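PDB 3L23: sugar phosphate isomerase/epimerase from Parabacteroides distasonis, which binds magnesium through a xylose isomerase-like TIM barrel and probably acts as an isomerase or epimerase on a sugar substrate. Local coordinates for residues L125-M130 and T160-H165. Numbering follows the deposited sequence.
Sequences LIQPMM and TGFGYH. With MG (magnesium ion), chain B.
His165 and Pro128 meet beside a magnesium ion, where the chain leaves one of two neighbouring parallel strands. His165 CB rests on Ile126 CG2 at 3.7 Å and lies equally close to Pro128 CA. CG lies near Pro128 CB. CG is anti to the backbone N (chi1 161°), which carries the ring out beside the proline. ND1 gives its N-H to Pro128 O at 3.3 Å. That oxygen lies close to the ring plane and accepts the bond on a lone pair. NE2, at the tip, binds magnesium at 2.2 Å. The Pro128 carbonyl thus acts from the second shell and is likely to hold the ring's rotation with NE2 turned to the metal. Asp216, His242, Glu275 and two waters complete the site.

Strands 124-127 and 162-165, with helix 136-155 between them, form a beta-alpha-beta unit of the TIM barrel. The backbone ladder runs from Gly163 N to Leu125 O, from Gln127 N to Gly163 O and from His165 N to Gln127 O, the last at 2.9 Å and almost straight (178°). Beyond the first rung, one water joins Leu125 N to Thr160 OG1 and Gly161 O.

Gln127 and Phe162 meet on the helix-facing side. Gln127 OE1 sits at the ring edge, 3.6 Å from Phe162 CZ, with amide and ring planes 84° apart. Gln127 NE2 donates in its amide plane to Met129 O at 3.0 Å and is also hydrogen-bonded to Tyr98 OH. A leucine in place of Gln127 would probably leave Met129 O and Tyr98 OH without this partner, and the loop after the strand freer to shift. Tyr164 OH lies 3.2 Å from CB of selenomethionine Met130 and is hydrogen-bonded to Glu170.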
loop_
_atom_site.group_PDB
_atom_site.type_symbol
_atom_site.label_atom_id
_atom_site.label_comp_id
_atom_site.label_asym_id
_atom_site.label_seq_id
_atom_site.Cartn_x
_atom_site.Cartn_y
_atom_site.Cartn_z
ATOM N N LEU A 125 -6.721 -5.483 -2.648
ATOM C CA LEU A 125 -5.544 -5.912 -3.416
ATOM C C LEU A 125 -4.968 -4.635 -4.027
ATOM O O LEU A 125 -5.656 -3.926 -4.777
ATOM C CB LEU A 125 -5.944 -6.925 -4.489
ATOM C CG LEU A 125 -4.789 -7.622 -5.200
ATOM C CD1 LEU A 125 -3.858 -8.341 -4.241
ATOM C CD2 LEU A 125 -5.322 -8.581 -6.301
ATOM N N ILE A 126 -3.710 -4.337 -3.688
ATOM C CA ILE A 126 -3.117 -3.010 -3.920
ATOM C C ILE A 126 -1.725 -3.116 -4.554
ATOM O O ILE A 126 -0.905 -3.918 -4.131
ATOM C CB ILE A 126 -3.027 -2.216 -2.599
ATOM C CG1 ILE A 126 -4.428 -1.927 -2.037
ATOM C CG2 ILE A 126 -2.230 -0.916 -2.768
ATOM C CD1 ILE A 126 -4.552 -1.343 -0.622
ATOM N N GLN A 127 -1.498 -2.327 -5.606
ATOM C CA GLN A 127 -0.185 -2.162 -6.248
ATOM C C GLN A 127 0.517 -0.978 -5.587
ATOM O O GLN A 127 -0.031 0.127 -5.586
ATOM C CB GLN A 127 -0.320 -1.897 -7.734
ATOM C CG GLN A 127 1.023 -1.653 -8.373
ATOM C CD GLN A 127 0.924 -1.595 -9.854
ATOM O OE1 GLN A 127 0.057 -2.260 -10.451
ATOM N NE2 GLN A 127 1.814 -0.814 -10.485
ATOM N N PRO A 128 1.686 -1.211 -4.967
ATOM C CA PRO A 128 2.409 -0.114 -4.263
ATOM C C PRO A 128 3.557 0.561 -4.979
ATOM O O PRO A 128 4.065 1.556 -4.462
ATOM C CB PRO A 128 2.942 -0.835 -3.038
ATOM C CG PRO A 128 3.353 -2.172 -3.605
ATOM C CD PRO A 128 2.309 -2.517 -4.668
HETATM N N MSE A 129 3.997 0.073 -6.142
HETATM C CA MSE A 129 5.118 0.662 -6.860
HETATM C C MSE A 129 4.681 1.295 -8.183
HETATM O O MSE A 129 3.930 0.714 -8.921
HETATM C CB MSE A 129 6.218 -0.381 -7.149
HETATM C CG MSE A 129 7.521 0.204 -7.734
HETATM SE SE MSE A 129 8.372 1.531 -6.424
HETATM C CE MSE A 129 8.061 0.490 -4.997
HETATM N N MSE A 130 5.176 2.502 -8.454
HETATM C CA MSE A 130 4.837 3.217 -9.668
HETATM C C MSE A 130 5.538 2.625 -10.893
HETATM O O MSE A 130 6.769 2.365 -10.865
HETATM C CB MSE A 130 5.246 4.703 -9.537
HETATM C CG MSE A 130 4.538 5.583 -10.528
HETATM SE SE MSE A 130 5.167 7.426 -10.489
HETATM C CE MSE A 130 6.714 7.252 -11.321
ATOM N N THR A 160 -13.682 -4.712 -4.381
ATOM C CA THR A 160 -13.027 -3.386 -4.313
ATOM C C THR A 160 -12.230 -2.983 -5.557
ATOM O O THR A 160 -11.910 -1.811 -5.719
ATOM C CB THR A 160 -12.108 -3.274 -3.086
ATOM O OG1 THR A 160 -11.190 -4.378 -3.064
ATOM C CG2 THR A 160 -12.933 -3.235 -1.799
ATOM N N GLY A 161 -11.921 -3.930 -6.432
ATOM C CA GLY A 161 -11.188 -3.636 -7.649
ATOM C C GLY A 161 -9.695 -3.419 -7.428
ATOM O O GLY A 161 -9.048 -4.185 -6.693
ATOM N N PHE A 162 -9.172 -2.356 -8.041
ATOM C CA PHE A 162 -7.739 -2.067 -8.064
ATOM C C PHE A 162 -7.409 -0.926 -7.108
ATOM O O PHE A 162 -7.960 0.181 -7.235
ATOM C CB PHE A 162 -7.292 -1.692 -9.498
ATOM C CG PHE A 162 -5.838 -1.352 -9.611
ATOM C CD1 PHE A 162 -4.884 -2.356 -9.822
ATOM C CD2 PHE A 162 -5.407 -0.056 -9.486
ATOM C CE1 PHE A 162 -3.534 -2.039 -9.950
ATOM C CE2 PHE A 162 -4.031 0.246 -9.586
ATOM C CZ PHE A 162 -3.124 -0.746 -9.811
ATOM N N GLY A 163 -6.537 -1.186 -6.136
ATOM C CA GLY A 163 -6.047 -0.136 -5.258
ATOM C C GLY A 163 -4.633 0.254 -5.614
ATOM O O GLY A 163 -3.831 -0.600 -6.009
ATOM N N TYR A 164 -4.300 1.529 -5.400
ATOM C CA TYR A 164 -2.969 2.059 -5.708
ATOM C C TYR A 164 -2.359 2.779 -4.506
ATOM O O TYR A 164 -2.977 3.709 -3.962
ATOM C CB TYR A 164 -3.015 3.030 -6.913
ATOM C CG TYR A 164 -1.611 3.442 -7.340
ATOM C CD1 TYR A 164 -0.815 2.602 -8.093
ATOM C CD2 TYR A 164 -1.047 4.636 -6.864
ATOM C CE1 TYR A 164 0.490 2.967 -8.417
ATOM C CE2 TYR A 164 0.234 4.993 -7.189
ATOM C CZ TYR A 164 0.990 4.143 -7.960
ATOM O OH TYR A 164 2.272 4.477 -8.309
ATOM N N HIS A 165 -1.135 2.367 -4.140
ATOM C CA HIS A 165 -0.344 2.973 -3.045
ATOM C C HIS A 165 0.820 3.761 -3.628
ATOM O O HIS A 165 1.601 3.283 -4.465
ATOM C CB HIS A 165 0.134 1.879 -2.054
ATOM C CG HIS A 165 1.295 2.273 -1.177
ATOM N ND1 HIS A 165 2.582 2.380 -1.664
ATOM C CD2 HIS A 165 1.382 2.522 0.157
ATOM C CE1 HIS A 165 3.407 2.698 -0.678
ATOM N NE2 HIS A 165 2.703 2.789 0.440
HETATM MG MG MG B . 3.576 2.845 2.502
HETATM O O HOH W 1 -8.771 -4.049 -4.028
HETATM O O HOH W 2 5.473 3.219 1.612
HETATM O O HOH W 3 4.202 0.674 1.802
#